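Local atomic coordinates of Bd3459 (Bdellovibrio bacteriovorus, PDB entry 5CEC), a protein that probably acts on peptidoglycan peptides as a serine-type D-Ala-D-Ala peptidase of the S13 family, and is held by the immunity protein Bd3460. Residues A[116-128]-A[182-194]. The protein carries 1 engineered substitution. Sequence-based numbering, arbitrary orientation.
Sequences FGRNMSYFLISEL and FATAISPGYYTIL. With SO4 (sulfate ion), chain E.
Helix 118-128 is wrapped on one flank by Phe182 at the end of helix 167-182, the linker after it and helix 188-194, the two short helix axes crossing at -81° with 10.5 Å between them. Tyr122 fills the crossing. Its CG stands anti to the carbonyl carbon (chi1 -70°), which turns the ring toward the linker, where Ile186 CG2 lies over one face, 4.0 Å from the Tyr122 ring centroid. Tyr191 turns its edge to the face of the Tyr122 ring, an offset edge-to-face pair. Before the linker, Phe182 receives Ile125 CD1 over the centre of its face, while Ser121 OG comes to its edge, 3.6 Å from Phe182 CD2. Leu194 CD2 packs against Asn119 O and OD1.

The polar end is built on Arg118, whose guanidinium lies flat on Tyr190: Arg118 CZ sits 3.7 Å from the Tyr190 ring centroid, with the planes 7° apart. Within the guanidinium plane, Arg118 NH1 donates to Tyr122 OH (3.1 Å) and to sulfate O1 (2.9 Å). Arg118 NE forms a salt bridge with Glu153. Water bridges Tyr122 OH, Ser187 N and the sulfate; a second water joins Asn119 OD1 to Tyr190 O, while Asn119 ND2 is held by Glu152. No direct hydrogen bond links the segments, so apolar packing, the cation-pi stack and bridging waters join them; Glu153 and the sulfate, probably from the crystallisation liquor, would help balance the arginine's charge.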
ATOM      1  N   PHE A 116     -12.067  -7.649  -8.980  1.00 14.73           N
ATOM      2  CA  PHE A 116     -13.138  -8.645  -8.939  1.00 14.66           C
ATOM      3  C   PHE A 116     -12.523  -9.911  -8.370  1.00 15.34           C
ATOM      4  O   PHE A 116     -11.867 -10.677  -9.079  1.00 15.90           O
ATOM      5  CB  PHE A 116     -13.781  -8.858 -10.312  1.00 14.56           C
ATOM      6  CG  PHE A 116     -15.186  -9.351 -10.259  1.00 14.34           C
ATOM      7  CD1 PHE A 116     -15.532 -10.448  -9.500  1.00 16.09           C
ATOM      8  CD2 PHE A 116     -16.191  -8.712 -10.952  1.00 15.22           C
ATOM      9  CE1 PHE A 116     -16.830 -10.913  -9.447  1.00 16.79           C
ATOM     10  CE2 PHE A 116     -17.512  -9.180 -10.906  1.00 16.30           C
ATOM     11  CZ  PHE A 116     -17.816 -10.266 -10.145  1.00 15.59           C
ATOM     12  N   GLY A 117     -12.742 -10.092  -7.075  1.00 15.08           N
ATOM     13  CA  GLY A 117     -12.228 -11.230  -6.343  1.00 16.05           C
ATOM     14  C   GLY A 117     -13.253 -11.688  -5.330  1.00 14.73           C
ATOM     15  O   GLY A 117     -14.467 -11.625  -5.575  1.00 15.44           O
ATOM     16  N   ARG A 118     -12.763 -12.107  -4.171  1.00 14.92           N
ATOM     17  CA  ARG A 118     -13.639 -12.543  -3.069  1.00 15.05           C
ATOM     18  C   ARG A 118     -14.789 -11.601  -2.802  1.00 15.28           C
ATOM     19  O   ARG A 118     -15.945 -12.033  -2.758  1.00 15.51           O
ATOM     20  CB  ARG A 118     -12.800 -12.708  -1.772  1.00 16.55           C
ATOM     21  CG  ARG A 118     -13.629 -13.156  -0.564  1.00 16.71           C
ATOM     22  CD  ARG A 118     -12.942 -12.802   0.750  1.00 18.65           C
ATOM     23  NE  ARG A 118     -11.620 -13.400   0.860  1.00 18.65           N
ATOM     24  CZ  ARG A 118     -11.369 -14.663   1.240  1.00 18.89           C
ATOM     25  NH1 ARG A 118     -12.346 -15.523   1.497  1.00 20.38           N
ATOM     26  NH2 ARG A 118     -10.120 -15.050   1.364  1.00 22.35           N
ATOM     27  N   ASN A 119     -14.483 -10.338  -2.545  1.00 15.63           N
ATOM     28  CA  ASN A 119     -15.519  -9.459  -1.983  1.00 15.28           C
ATOM     29  C   ASN A 119     -16.564  -9.051  -3.014  1.00 14.80           C
ATOM     30  O   ASN A 119     -17.774  -9.025  -2.709  1.00 16.70           O
ATOM     31  CB  ASN A 119     -14.880  -8.276  -1.283  1.00 16.43           C
ATOM     32  CG  ASN A 119     -14.146  -8.684  -0.043  1.00 17.31           C
ATOM     33  OD1 ASN A 119     -14.614  -9.556   0.655  1.00 18.39           O
ATOM     34  ND2 ASN A 119     -12.995  -8.100   0.221  1.00 18.80           N
ATOM     35  N   MET A 120     -16.148  -8.766  -4.253  1.00 15.18           N
ATOM     36  CA  MET A 120     -17.133  -8.551  -5.314  1.00 14.82           C
ATOM     37  C   MET A 120     -17.991  -9.798  -5.569  1.00 15.27           C
ATOM     38  O   MET A 120     -19.181  -9.697  -5.859  1.00 15.94           O
ATOM     39  CB  MET A 120     -16.477  -8.008  -6.579  1.00 15.71           C
ATOM     40  CG  MET A 120     -17.497  -7.596  -7.601  1.00 15.32           C
ATOM     41  SD  MET A 120     -18.560  -6.267  -7.025  1.00 19.60           S
ATOM     42  CE  MET A 120     -18.669  -5.208  -8.447  1.00 18.57           C
ATOM     43  N   SER A 121     -17.382 -10.967  -5.438  1.00 15.70           N
ATOM     44  CA  SER A 121     -18.096 -12.231  -5.626  1.00 15.37           C
ATOM     45  C   SER A 121     -19.148 -12.398  -4.540  1.00 16.06           C
ATOM     46  O   SER A 121     -20.281 -12.786  -4.833  1.00 16.76           O
ATOM     47  CB  SER A 121     -17.141 -13.431  -5.620  1.00 15.93           C
ATOM     48  OG  SER A 121     -16.312 -13.415  -6.763  1.00 17.11           O
ATOM     49  N   TYR A 122     -18.776 -12.102  -3.294  1.00 15.12           N
ATOM     50  CA  TYR A 122     -19.744 -12.142  -2.204  1.00 16.58           C
ATOM     51  C   TYR A 122     -20.912 -11.206  -2.447  1.00 16.39           C
ATOM     52  O   TYR A 122     -22.060 -11.559  -2.205  1.00 17.10           O
ATOM     53  CB  TYR A 122     -19.090 -11.770  -0.869  1.00 16.70           C
ATOM     54  CG  TYR A 122     -18.110 -12.768  -0.259  1.00 16.83           C
ATOM     55  CD1 TYR A 122     -17.921 -14.057  -0.778  1.00 17.32           C
ATOM     56  CD2 TYR A 122     -17.370 -12.398   0.846  1.00 17.87           C
ATOM     57  CE1 TYR A 122     -17.026 -14.943  -0.200  1.00 18.26           C
ATOM     58  CE2 TYR A 122     -16.477 -13.268   1.431  1.00 18.13           C
ATOM     59  CZ  TYR A 122     -16.311 -14.532   0.919  1.00 18.00           C
ATOM     60  OH  TYR A 122     -15.423 -15.364   1.531  1.00 19.05           O
ATOM     61  N   PHE A 123     -20.619 -10.006  -2.922  1.00 15.99           N
ATOM     62  CA  PHE A 123     -21.685  -9.056  -3.258  1.00 15.34           C
ATOM     63  C   PHE A 123     -22.554  -9.580  -4.387  1.00 15.78           C
ATOM     64  O   PHE A 123     -23.786  -9.504  -4.313  1.00 17.50           O
ATOM     65  CB  PHE A 123     -21.106  -7.695  -3.600  1.00 15.89           C
ATOM     66  CG  PHE A 123     -22.153  -6.651  -3.889  1.00 16.13           C
ATOM     67  CD1 PHE A 123     -22.981  -6.147  -2.875  1.00 17.94           C
ATOM     68  CD2 PHE A 123     -22.360  -6.210  -5.172  1.00 17.44           C
ATOM     69  CE1 PHE A 123     -23.966  -5.215  -3.154  1.00 18.57           C
ATOM     70  CE2 PHE A 123     -23.349  -5.272  -5.450  1.00 18.17           C
ATOM     71  CZ  PHE A 123     -24.155  -4.784  -4.445  1.00 19.28           C
ATOM     72  N   LEU A 124     -21.934 -10.131  -5.416  1.00 15.46           N
ATOM     73  CA  LEU A 124     -22.716 -10.685  -6.512  1.00 16.54           C
ATOM     74  C   LEU A 124     -23.638 -11.813  -6.032  1.00 16.86           C
ATOM     75  O   LEU A 124     -24.797 -11.892  -6.452  1.00 17.17           O
ATOM     76  CB  LEU A 124     -21.822 -11.168  -7.655  1.00 16.22           C
ATOM     77  CG  LEU A 124     -22.502 -11.905  -8.814  1.00 16.49           C
ATOM     78  CD1 LEU A 124     -23.650 -11.073  -9.371  1.00 17.23           C
ATOM     79  CD2 LEU A 124     -21.518 -12.279  -9.886  1.00 17.88           C
ATOM     80  N   ILE A 125     -23.105 -12.689  -5.184  1.00 16.40           N
ATOM     81  CA  ILE A 125     -23.912 -13.794  -4.667  1.00 17.56           C
ATOM     82  C   ILE A 125     -25.066 -13.283  -3.818  1.00 18.86           C
ATOM     83  O   ILE A 125     -26.208 -13.779  -3.953  1.00 19.74           O
ATOM     84  CB  ILE A 125     -23.047 -14.841  -3.952  1.00 18.09           C
ATOM     85  CG1 ILE A 125     -22.129 -15.525  -4.959  1.00 19.59           C
ATOM     86  CG2 ILE A 125     -23.905 -15.882  -3.247  1.00 19.86           C
ATOM     87  CD1 ILE A 125     -20.947 -16.224  -4.357  1.00 21.36           C
ATOM     88  N   SER A 126     -24.780 -12.324  -2.947  1.00 18.41           N
ATOM     89  CA  SER A 126     -25.846 -11.647  -2.193  1.00 18.55           C
ATOM     90  C   SER A 126     -26.933 -11.085  -3.146  1.00 18.98           C
ATOM     91  O   SER A 126     -28.136 -11.261  -2.922  1.00 19.95           O
ATOM     92  CB  SER A 126     -25.256 -10.514  -1.354  1.00 19.69           C
ATOM     93  OG  SER A 126     -26.271  -9.732  -0.779  1.00 20.45           O
ATOM     94  N   GLU A 127     -26.498 -10.445  -4.216  1.00 17.70           N
ATOM     95  CA  GLU A 127     -27.432  -9.889  -5.193  1.00 18.88           C
ATOM     96  C   GLU A 127     -28.220 -10.954  -5.927  1.00 18.98           C
ATOM     97  O   GLU A 127     -29.419 -10.774  -6.137  1.00 20.01           O
ATOM     98  CB  GLU A 127     -26.683  -9.020  -6.205  1.00 17.83           C
ATOM     99  CG  GLU A 127     -26.311  -7.663  -5.619  1.00 18.45           C
ATOM    100  CD  GLU A 127     -27.552  -6.868  -5.297  1.00 19.68           C
ATOM    101  OE1 GLU A 127     -28.149  -6.346  -6.247  1.00 20.65           O
ATOM    102  OE2 GLU A 127     -28.017  -6.860  -4.125  1.00 21.61           O
ATOM    103  N   LEU A 128     -27.567 -12.038  -6.347  1.00 18.71           N
ATOM    104  CA  LEU A 128     -28.293 -13.145  -6.975  1.00 19.50           C
ATOM    105  C   LEU A 128     -29.376 -13.636  -6.026  1.00 19.98           C
ATOM    106  O   LEU A 128     -30.541 -13.793  -6.433  1.00 20.32           O
ATOM    107  CB  LEU A 128     -27.341 -14.278  -7.389  1.00 20.35           C
ATOM    108  CG  LEU A 128     -26.383 -13.920  -8.539  1.00 20.24           C
ATOM    109  CD1 LEU A 128     -25.303 -14.983  -8.658  1.00 21.73           C
ATOM    110  CD2 LEU A 128     -27.075 -13.742  -9.863  1.00 22.30           C
ATOM    111  N   PHE A 182     -16.107 -19.410  -5.943  1.00 18.69           N
ATOM    112  CA  PHE A 182     -17.371 -18.711  -6.159  1.00 18.87           C
ATOM    113  C   PHE A 182     -18.561 -19.611  -5.814  1.00 20.25           C
ATOM    114  O   PHE A 182     -19.567 -19.145  -5.266  1.00 21.96           O
ATOM    115  CB  PHE A 182     -17.453 -18.238  -7.623  1.00 20.00           C
ATOM    116  CG  PHE A 182     -18.656 -17.409  -7.923  1.00 20.40           C
ATOM    117  CD1 PHE A 182     -19.845 -18.009  -8.311  1.00 22.10           C
ATOM    118  CD2 PHE A 182     -18.620 -16.028  -7.766  1.00 21.17           C
ATOM    119  CE1 PHE A 182     -20.947 -17.240  -8.601  1.00 22.26           C
ATOM    120  CE2 PHE A 182     -19.729 -15.258  -8.025  1.00 22.40           C
ATOM    121  CZ  PHE A 182     -20.888 -15.873  -8.429  1.00 21.62           C
ATOM    122  N   ALA A 183     -18.430 -20.899  -6.138  1.00 19.55           N
ATOM    123  CA  ALA A 183     -19.541 -21.841  -6.053  1.00 21.12           C
ATOM    124  C   ALA A 183     -19.552 -22.667  -4.766  1.00 21.41           C
ATOM    125  O   ALA A 183     -20.395 -23.556  -4.625  1.00 26.19           O
ATOM    126  CB  ALA A 183     -19.505 -22.780  -7.261  1.00 23.31           C
ATOM    127  N   THR A 184     -18.679 -22.365  -3.806  1.00 19.98           N
ATOM    128  CA  THR A 184     -18.578 -23.151  -2.580  1.00 21.63           C
ATOM    129  C   THR A 184     -18.900 -22.302  -1.354  1.00 20.98           C
ATOM    130  O   THR A 184     -18.953 -21.079  -1.410  1.00 22.13           O
ATOM    131  CB  THR A 184     -17.183 -23.787  -2.447  1.00 23.09           C
ATOM    132  OG1 THR A 184     -16.205 -22.756  -2.279  1.00 23.93           O
ATOM    133  CG2 THR A 184     -16.836 -24.612  -3.687  1.00 23.83           C
ATOM    134  N   ALA A 185     -19.080 -22.969  -0.230  1.00 22.45           N
ATOM    135  CA  ALA A 185     -19.556 -22.342   0.986  1.00 22.35           C
ATOM    136  C   ALA A 185     -18.804 -21.049   1.293  1.00 22.37           C
ATOM    137  O   ALA A 185     -17.576 -21.016   1.335  1.00 24.35           O
ATOM    138  CB  ALA A 185     -19.444 -23.300   2.158  1.00 24.86           C
ATOM    139  N   ILE A 186     -19.561 -19.994   1.535  1.00 22.52           N
ATOM    140  CA  ILE A 186     -18.990 -18.674   1.804  1.00 21.05           C
ATOM    141  C   ILE A 186     -18.460 -18.616   3.234  1.00 21.97           C
ATOM    142  O   ILE A 186     -19.166 -18.953   4.186  1.00 23.15           O
ATOM    143  CB  ILE A 186     -20.043 -17.581   1.552  1.00 22.18           C
ATOM    144  CG1 ILE A 186     -20.201 -17.418   0.045  1.00 22.30           C
ATOM    145  CG2 ILE A 186     -19.668 -16.255   2.204  1.00 21.88           C
ATOM    146  CD1 ILE A 186     -21.346 -16.523  -0.377  1.00 23.99           C
ATOM    147  N   SER A 187     -17.221 -18.166   3.377  1.00 21.01           N
ATOM    148  CA  SER A 187     -16.587 -17.985   4.669  1.00 21.09           C
ATOM    149  C   SER A 187     -17.388 -17.045   5.563  1.00 20.13           C
ATOM    150  O   SER A 187     -17.524 -15.853   5.239  1.00 20.48           O
ATOM    151  CB  SER A 187     -15.190 -17.387   4.490  1.00 22.11           C
ATOM    152  OG  SER A 187     -14.667 -16.972   5.719  1.00 24.88           O
ATOM    153  N   PRO A 188     -17.892 -17.559   6.697  1.00 23.90           N
ATOM    154  CA  PRO A 188     -18.650 -16.627   7.544  1.00 23.18           C
ATOM    155  C   PRO A 188     -17.850 -15.441   8.094  1.00 22.88           C
ATOM    156  O   PRO A 188     -18.392 -14.346   8.229  1.00 23.25           O
ATOM    157  CB  PRO A 188     -19.215 -17.512   8.653  1.00 25.20           C
ATOM    158  CG  PRO A 188     -19.093 -18.896   8.147  1.00 28.59           C
ATOM    159  CD  PRO A 188     -18.002 -18.958   7.154  1.00 25.73           C
ATOM    160  N   GLY A 189     -16.566 -15.638   8.352  1.00 23.58           N
ATOM    161  CA  GLY A 189     -15.744 -14.572   8.909  1.00 23.55           C
ATOM    162  C   GLY A 189     -15.482 -13.484   7.879  1.00 23.12           C
ATOM    163  O   GLY A 189     -15.755 -12.297   8.130  1.00 25.54           O
ATOM    164  N   TYR A 190     -15.004 -13.874   6.701  1.00 22.09           N
ATOM    165  CA  TYR A 190     -14.741 -12.869   5.661  1.00 20.50           C
ATOM    166  C   TYR A 190     -16.036 -12.213   5.197  1.00 20.52           C
ATOM    167  O   TYR A 190     -16.046 -11.011   4.911  1.00 22.07           O
ATOM    168  CB  TYR A 190     -14.024 -13.450   4.461  1.00 22.21           C
ATOM    169  CG  TYR A 190     -12.576 -13.682   4.666  1.00 23.52           C
ATOM    170  CD1 TYR A 190     -11.657 -12.653   4.534  1.00 24.67           C
ATOM    171  CD2 TYR A 190     -12.097 -14.945   5.003  1.00 26.21           C
ATOM    172  CE1 TYR A 190     -10.310 -12.877   4.710  1.00 27.11           C
ATOM    173  CE2 TYR A 190     -10.741 -15.176   5.198  1.00 26.24           C
ATOM    174  CZ  TYR A 190      -9.857 -14.138   5.051  1.00 26.34           C
ATOM    175  OH  TYR A 190      -8.514 -14.334   5.211  1.00 30.52           O
ATOM    176  N   TYR A 191     -17.131 -12.976   5.102  1.00 20.55           N
ATOM    177  CA  TYR A 191     -18.389 -12.379   4.663  1.00 21.19           C
ATOM    178  C   TYR A 191     -18.897 -11.355   5.677  1.00 20.89           C
ATOM    179  O   TYR A 191     -19.315 -10.286   5.274  1.00 20.35           O
ATOM    180  CB  TYR A 191     -19.457 -13.442   4.393  1.00 20.61           C
ATOM    181  CG  TYR A 191     -20.697 -12.851   3.776  1.00 20.79           C
ATOM    182  CD1 TYR A 191     -20.787 -12.608   2.412  1.00 20.62           C
ATOM    183  CD2 TYR A 191     -21.802 -12.540   4.564  1.00 20.05           C
ATOM    184  CE1 TYR A 191     -21.913 -12.056   1.847  1.00 20.70           C
ATOM    185  CE2 TYR A 191     -22.938 -11.992   4.012  1.00 21.48           C
ATOM    186  CZ  TYR A 191     -22.994 -11.748   2.644  1.00 21.28           C
ATOM    187  OH  TYR A 191     -24.121 -11.204   2.070  1.00 21.96           O
ATOM    188  N   THR A 192     -18.865 -11.665   6.987  1.00 22.96           N
ATOM    189  CA  THR A 192     -19.406 -10.700   7.964  1.00 24.13           C
ATOM    190  C   THR A 192     -18.534  -9.421   8.058  1.00 23.36           C
ATOM    191  O   THR A 192     -19.067  -8.329   8.171  1.00 23.36           O
ATOM    192  CB  THR A 192     -19.718 -11.320   9.339  1.00 28.51           C
ATOM    193  OG1 THR A 192     -18.511 -11.695   9.958  1.00 34.56           O
ATOM    194  CG2 THR A 192     -20.649 -12.540   9.184  1.00 29.11           C
ATOM    195  N   ILE A 193     -17.215  -9.552   7.893  1.00 22.88           N
ATOM    196  CA  ILE A 193     -16.331  -8.375   7.852  1.00 23.14           C
ATOM    197  C   ILE A 193     -16.757  -7.488   6.690  1.00 22.23           C
ATOM    198  O   ILE A 193     -16.929  -6.278   6.862  1.00 22.42           O
ATOM    199  CB  ILE A 193     -14.847  -8.780   7.747  1.00 23.85           C
ATOM    200  CG1 ILE A 193     -14.364  -9.460   9.043  1.00 26.94           C
ATOM    201  CG2 ILE A 193     -13.959  -7.574   7.391  1.00 25.02           C
ATOM    202  CD1 ILE A 193     -13.056 -10.203   8.883  1.00 29.18           C
ATOM    203  N   LEU A 194     -16.994  -8.100   5.529  1.00 19.95           N
ATOM    204  CA  LEU A 194     -17.388  -7.312   4.356  1.00 19.35           C
ATOM    205  C   LEU A 194     -18.771  -6.680   4.561  1.00 19.82           C
ATOM    206  O   LEU A 194     -18.976  -5.515   4.229  1.00 20.65           O
ATOM    207  CB  LEU A 194     -17.424  -8.186   3.113  1.00 18.07           C
ATOM    208  CG  LEU A 194     -17.852  -7.479   1.827  1.00 17.60           C
ATOM    209  CD1 LEU A 194     -16.848  -6.392   1.467  1.00 17.88           C
ATOM    210  CD2 LEU A 194     -18.043  -8.504   0.721  1.00 19.28           C
TER
HETATM  211  S   SO4 E 503     -12.085 -19.057   1.720  1.00 32.41           S
HETATM  212  O1  SO4 E 503     -11.690 -18.034   2.725  1.00 31.28           O
HETATM  213  O2  SO4 E 503     -11.252 -20.270   1.841  1.00 37.54           O
HETATM  214  O3  SO4 E 503     -12.174 -18.515   0.356  1.00 35.62           O
HETATM  215  O4  SO4 E 503     -13.499 -19.521   1.985  1.00 36.61           O
HETATM  216  O   HOH W   1     -14.001  -9.796   3.359  1.00 22.91           O
HETATM  217  O   HOH W   2     -15.544 -17.942   0.961  1.00 20.79           O